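Xylose isomerase domain protein TIM barrel (Planctomyces limnophilus, PDB 3TVA) binds a magnesium ion in a xylose isomerase-like TIM barrel and may act as an isomerase. Local coordinates at residues K105-I119 / D143-H156. Numbering follows the deposited sequence.
Sequences KEISDFASWVGCPAI and DLLTHAANHGQAVH
The axes of helix segments 105-114 and 143-149 run nearly parallel (18°) and approach to 9.8 Å, and each helix leads through a glycine with positive phi (Gly115, Gly152) into parallel strands, where Ala154 N donates to Pro117 O, Ile119 N to Ala154 O and His156 N to Ile119 O. Between the helices, Asp109 OD1 takes two histidine N-H groups: His151 NE2 at 2.8 Å on its anti side, and His147 NE2 at 2.9 Å from above the carboxylate plane. Lys105 lays CB over the centre of the His147 ring and runs on, fully extended, until NZ meets Asp143 OD2 at 2.7 Å in a salt bridge. Ser112 CB sits over one face of the His151 ring. Deeper, the Gln153 amide grips Ser108 twice: NE2 donates in its own plane to Ser108 O at 2.9 Å, and OE1 accepts from Ser108 OG at 2.7 Å. Ser108 OG stands anti to its backbone N (chi1 176°), which turns it to this oxygen and to the edges of both histidine rings. A water links Gln153 NE2 to Cys116 O. A leucine at Gln153 would probably leave Ser108 OG without this acceptor and strip Ser108 O of its second donor, cutting the polar tie between strand start and helix. On the barrel side, Ala118 CB rests on the face of His156, whose ND1 bonds Ser209 OG. Largely polar groups thus pack helix 97-114 against the helix of beta-alpha-beta unit 118-121, 132-149, 154-158; the shared carboxylate oxygen fixes NE2 as donor in both rings and may raise their basicity somewhat, though Lys105 NZ would oppose this at His147.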
loop_
_atom_site.group_PDB
_atom_site.type_symbol
_atom_site.label_atom_id
_atom_site.label_comp_id
_atom_site.label_asym_id
_atom_site.label_seq_id
_atom_site.Cartn_x
_atom_site.Cartn_y
_atom_site.Cartn_z
ATOM N N LYS A 105 8.151 -14.097 0.101
ATOM C CA LYS A 105 8.302 -15.023 -1.023
ATOM C C LYS A 105 7.111 -15.976 -1.189
ATOM O O LYS A 105 6.712 -16.252 -2.309
ATOM C CB LYS A 105 9.618 -15.787 -0.955
ATOM C CG LYS A 105 10.841 -14.873 -1.131
ATOM C CD LYS A 105 12.134 -15.678 -1.031
ATOM C CE LYS A 105 13.338 -14.750 -0.973
ATOM N NZ LYS A 105 14.589 -15.518 -0.813
ATOM N N GLU A 106 6.538 -16.466 -0.092
ATOM C CA GLU A 106 5.300 -17.256 -0.183
ATOM C C GLU A 106 4.141 -16.407 -0.692
ATOM O O GLU A 106 3.278 -16.893 -1.406
ATOM C CB GLU A 106 4.887 -17.802 1.178
ATOM C CG GLU A 106 5.795 -18.824 1.783
ATOM C CD GLU A 106 5.407 -19.089 3.234
ATOM O OE1 GLU A 106 6.327 -19.285 4.069
ATOM O OE2 GLU A 106 4.178 -19.069 3.531
ATOM N N ILE A 107 4.107 -15.139 -0.292
ATOM C CA ILE A 107 3.060 -14.243 -0.759
ATOM C C ILE A 107 3.224 -13.990 -2.262
ATOM O O ILE A 107 2.240 -13.956 -3.005
ATOM C CB ILE A 107 3.018 -12.946 0.084
ATOM C CG1 ILE A 107 2.409 -13.260 1.463
ATOM C CG2 ILE A 107 2.206 -11.853 -0.613
ATOM C CD1 ILE A 107 2.767 -12.230 2.536
ATOM N N SER A 108 4.471 -13.859 -2.707
ATOM C CA SER A 108 4.777 -13.797 -4.142
ATOM C C SER A 108 4.302 -15.051 -4.889
ATOM O O SER A 108 3.693 -14.942 -5.953
ATOM C CB SER A 108 6.282 -13.574 -4.357
ATOM O OG SER A 108 6.620 -13.614 -5.737
ATOM N N ASP A 109 4.567 -16.237 -4.330
ATOM C CA ASP A 109 4.044 -17.488 -4.892
ATOM C C ASP A 109 2.502 -17.474 -4.979
ATOM O O ASP A 109 1.922 -17.817 -6.000
ATOM C CB ASP A 109 4.503 -18.707 -4.058
ATOM C CG ASP A 109 6.010 -18.897 -4.069
ATOM O OD1 ASP A 109 6.691 -18.317 -4.950
ATOM O OD2 ASP A 109 6.527 -19.625 -3.187
ATOM N N PHE A 110 1.849 -17.066 -3.897
ATOM C CA PHE A 110 0.389 -16.974 -3.863
ATOM C C PHE A 110 -0.147 -16.001 -4.920
ATOM O O PHE A 110 -1.115 -16.314 -5.639
ATOM C CB PHE A 110 -0.059 -16.541 -2.462
ATOM C CG PHE A 110 -1.554 -16.380 -2.309
ATOM C CD1 PHE A 110 -2.152 -15.137 -2.466
ATOM C CD2 PHE A 110 -2.350 -17.466 -1.971
ATOM C CE1 PHE A 110 -3.527 -14.974 -2.312
ATOM C CE2 PHE A 110 -3.731 -17.313 -1.814
ATOM C CZ PHE A 110 -4.317 -16.065 -1.991
ATOM N N ALA A 111 0.470 -14.821 -5.015
ATOM C CA ALA A 111 0.065 -13.828 -6.017
ATOM C C ALA A 111 0.214 -14.372 -7.454
ATOM O O ALA A 111 -0.609 -14.099 -8.329
ATOM C CB ALA A 111 0.883 -12.540 -5.859
ATOM N N SER A 112 1.266 -15.148 -7.686
ATOM C CA SER A 112 1.464 -15.788 -8.989
ATOM C C SER A 112 0.347 -16.798 -9.333
ATOM O O SER A 112 -0.158 -16.818 -10.446
ATOM C CB SER A 112 2.835 -16.467 -9.036
ATOM O OG SER A 112 3.034 -17.090 -10.283
ATOM N N TRP A 113 -0.042 -17.625 -8.371
ATOM C CA TRP A 113 -1.153 -18.556 -8.561
ATOM C C TRP A 113 -2.487 -17.822 -8.784
ATOM O O TRP A 113 -3.333 -18.261 -9.552
ATOM C CB TRP A 113 -1.253 -19.486 -7.354
ATOM C CG TRP A 113 -0.077 -20.390 -7.167
ATOM C CD1 TRP A 113 0.641 -21.023 -8.148
ATOM C CD2 TRP A 113 0.523 -20.782 -5.915
ATOM N NE1 TRP A 113 1.641 -21.789 -7.583
ATOM C CE2 TRP A 113 1.595 -21.653 -6.219
ATOM C CE3 TRP A 113 0.250 -20.491 -4.572
ATOM C CZ2 TRP A 113 2.404 -22.230 -5.221
ATOM C CZ3 TRP A 113 1.052 -21.064 -3.582
ATOM C CH2 TRP A 113 2.115 -21.927 -3.915
ATOM N N VAL A 114 -2.653 -16.689 -8.117
ATOM C CA VAL A 114 -3.840 -15.856 -8.267
ATOM C C VAL A 114 -3.854 -15.137 -9.618
ATOM O O VAL A 114 -4.922 -14.861 -10.164
ATOM C CB VAL A 114 -3.950 -14.834 -7.089
ATOM C CG1 VAL A 114 -4.945 -13.731 -7.387
ATOM C CG2 VAL A 114 -4.347 -15.565 -5.803
ATOM N N GLY A 115 -2.673 -14.856 -10.166
ATOM C CA GLY A 115 -2.576 -14.132 -11.423
ATOM C C GLY A 115 -2.395 -12.633 -11.225
ATOM O O GLY A 115 -2.631 -11.842 -12.137
ATOM N N CYS A 116 -1.974 -12.236 -10.028
ATOM C CA CYS A 116 -1.765 -10.825 -9.713
ATOM C C CYS A 116 -0.305 -10.413 -9.956
ATOM O O CYS A 116 0.612 -11.025 -9.406
ATOM C CB CYS A 116 -2.136 -10.570 -8.253
ATOM S SG CYS A 116 -1.845 -8.890 -7.713
ATOM N N PRO A 117 -0.091 -9.379 -10.792
ATOM C CA PRO A 117 1.207 -8.869 -11.277
ATOM C C PRO A 117 2.073 -8.181 -10.213
ATOM O O PRO A 117 3.221 -7.816 -10.497
ATOM C CB PRO A 117 0.814 -7.907 -12.414
ATOM C CG PRO A 117 -0.515 -7.382 -11.984
ATOM C CD PRO A 117 -1.211 -8.551 -11.282
ATOM N N ALA A 118 1.512 -7.895 -9.042
ATOM C CA ALA A 118 2.255 -7.097 -8.082
ATOM C C ALA A 118 2.012 -7.482 -6.633
ATOM O O ALA A 118 0.910 -7.883 -6.251
ATOM C CB ALA A 118 1.944 -5.600 -8.295
ATOM N N ILE A 119 3.059 -7.349 -5.824
ATOM C CA ILE A 119 2.926 -7.485 -4.383
ATOM C C ILE A 119 3.384 -6.196 -3.715
ATOM O O ILE A 119 4.148 -5.423 -4.298
ATOM C CB ILE A 119 3.733 -8.684 -3.821
ATOM C CG1 ILE A 119 5.216 -8.546 -4.153
ATOM C CG2 ILE A 119 3.160 -10.021 -4.330
ATOM C CD1 ILE A 119 6.024 -9.787 -3.759
ATOM N N ASP A 143 17.087 -9.628 -3.233
ATOM C CA ASP A 143 16.750 -11.041 -3.198
ATOM C C ASP A 143 15.246 -11.272 -3.400
ATOM O O ASP A 143 14.836 -12.139 -4.176
ATOM C CB ASP A 143 17.217 -11.626 -1.862
ATOM C CG ASP A 143 16.926 -13.103 -1.733
ATOM O OD1 ASP A 143 17.219 -13.861 -2.684
ATOM O OD2 ASP A 143 16.406 -13.508 -0.672
ATOM N N LEU A 144 14.418 -10.503 -2.697
ATOM C CA LEU A 144 12.975 -10.592 -2.900
ATOM C C LEU A 144 12.580 -10.180 -4.327
ATOM O O LEU A 144 11.679 -10.776 -4.931
ATOM C CB LEU A 144 12.250 -9.723 -1.874
ATOM C CG LEU A 144 10.727 -9.600 -1.995
ATOM C CD1 LEU A 144 10.017 -10.975 -1.923
ATOM C CD2 LEU A 144 10.212 -8.653 -0.903
ATOM N N LEU A 145 13.251 -9.161 -4.865
ATOM C CA LEU A 145 12.952 -8.691 -6.219
ATOM C C LEU A 145 13.260 -9.742 -7.283
ATOM O O LEU A 145 12.536 -9.870 -8.273
ATOM C CB LEU A 145 13.702 -7.387 -6.510
ATOM C CG LEU A 145 13.007 -6.223 -5.796
ATOM C CD1 LEU A 145 13.994 -5.105 -5.566
ATOM C CD2 LEU A 145 11.798 -5.737 -6.609
ATOM N N THR A 146 14.313 -10.512 -7.064
ATOM C CA THR A 146 14.659 -11.606 -7.985
ATOM C C THR A 146 13.553 -12.663 -7.972
ATOM O O THR A 146 13.145 -13.171 -9.024
ATOM C CB THR A 146 16.001 -12.247 -7.588
ATOM O OG1 THR A 146 17.041 -11.286 -7.776
ATOM C CG2 THR A 146 16.321 -13.547 -8.422
ATOM N N HIS A 147 13.065 -12.980 -6.776
ATOM C CA HIS A 147 12.041 -14.003 -6.624
ATOM C C HIS A 147 10.776 -13.544 -7.344
ATOM O O HIS A 147 10.143 -14.308 -8.084
ATOM C CB HIS A 147 11.751 -14.244 -5.138
ATOM C CG HIS A 147 10.800 -15.375 -4.885
ATOM N ND1 HIS A 147 11.225 -16.662 -4.637
ATOM C CD2 HIS A 147 9.450 -15.417 -4.864
ATOM C CE1 HIS A 147 10.178 -17.447 -4.463
ATOM N NE2 HIS A 147 9.088 -16.716 -4.594
ATOM N N ALA A 148 10.417 -12.282 -7.143
ATOM C CA ALA A 148 9.261 -11.714 -7.825
ATOM C C ALA A 148 9.452 -11.648 -9.350
ATOM O O ALA A 148 8.515 -11.942 -10.106
ATOM C CB ALA A 148 8.927 -10.328 -7.262
ATOM N N ALA A 149 10.645 -11.262 -9.799
ATOM C CA ALA A 149 10.936 -11.220 -11.239
ATOM C C ALA A 149 10.733 -12.595 -11.867
ATOM O O ALA A 149 10.220 -12.704 -12.982
ATOM C CB ALA A 149 12.371 -10.732 -11.509
ATOM N N ASN A 150 11.138 -13.646 -11.161
ATOM C CA ASN A 150 10.936 -14.999 -11.684
ATOM C C ASN A 150 9.448 -15.359 -11.809
ATOM O O ASN A 150 9.088 -16.313 -12.496
ATOM C CB ASN A 150 11.721 -16.035 -10.873
ATOM C CG ASN A 150 13.222 -15.896 -11.081
ATOM O OD1 ASN A 150 13.667 -15.389 -12.116
ATOM N ND2 ASN A 150 14.002 -16.315 -10.101
ATOM N N HIS A 151 8.586 -14.587 -11.150
ATOM C CA HIS A 151 7.135 -14.722 -11.344
ATOM C C HIS A 151 6.541 -13.688 -12.315
ATOM O O HIS A 151 5.331 -13.642 -12.489
ATOM C CB HIS A 151 6.378 -14.679 -10.002
ATOM C CG HIS A 151 6.510 -15.930 -9.182
ATOM N ND1 HIS A 151 6.345 -17.192 -9.715
ATOM C CD2 HIS A 151 6.752 -16.111 -7.861
ATOM C CE1 HIS A 151 6.506 -18.097 -8.764
ATOM N NE2 HIS A 151 6.759 -17.467 -7.630
ATOM N N GLY A 152 7.370 -12.826 -12.906
ATOM C CA GLY A 152 6.829 -11.738 -13.707
ATOM C C GLY A 152 6.150 -10.659 -12.857
ATOM O O GLY A 152 5.233 -9.975 -13.310
ATOM N N GLN A 153 6.624 -10.462 -11.635
ATOM C CA GLN A 153 5.953 -9.541 -10.712
ATOM C C GLN A 153 6.806 -8.346 -10.348
ATOM O O GLN A 153 8.034 -8.395 -10.411
ATOM C CB GLN A 153 5.606 -10.236 -9.388
ATOM C CG GLN A 153 4.565 -11.280 -9.451
ATOM C CD GLN A 153 4.498 -12.101 -8.160
ATOM O OE1 GLN A 153 5.233 -11.852 -7.200
ATOM N NE2 GLN A 153 3.628 -13.091 -8.150
ATOM N N ALA A 154 6.126 -7.295 -9.910
ATOM C CA ALA A 154 6.765 -6.106 -9.365
ATOM C C ALA A 154 6.510 -6.050 -7.854
ATOM O O ALA A 154 5.511 -6.589 -7.359
ATOM C CB ALA A 154 6.183 -4.834 -10.045
ATOM N N VAL A 155 7.438 -5.434 -7.124
ATOM C CA VAL A 155 7.245 -5.130 -5.704
ATOM C C VAL A 155 7.010 -3.621 -5.530
ATOM O O VAL A 155 7.800 -2.799 -6.012
ATOM C CB VAL A 155 8.470 -5.539 -4.877
ATOM C CG1 VAL A 155 8.276 -5.165 -3.412
ATOM C CG2 VAL A 155 8.735 -7.042 -5.030
ATOM N N HIS A 156 5.915 -3.265 -4.861
ATOM C CA HIS A 156 5.557 -1.864 -4.630
ATOM C C HIS A 156 5.778 -1.511 -3.157
ATOM O O HIS A 156 5.093 -2.049 -2.266
ATOM C CB HIS A 156 4.078 -1.629 -4.977
ATOM C CG HIS A 156 3.724 -1.898 -6.409
ATOM N ND1 HIS A 156 2.449 -1.695 -6.907
ATOM C CD2 HIS A 156 4.464 -2.344 -7.453
ATOM C CE1 HIS A 156 2.420 -2.021 -8.188
ATOM N NE2 HIS A 156 3.631 -2.417 -8.545
HETATM O O HOH W 1 2.043 -13.083 -10.737
HETATM O O HOH W 2 4.561 -6.990 -13.167
#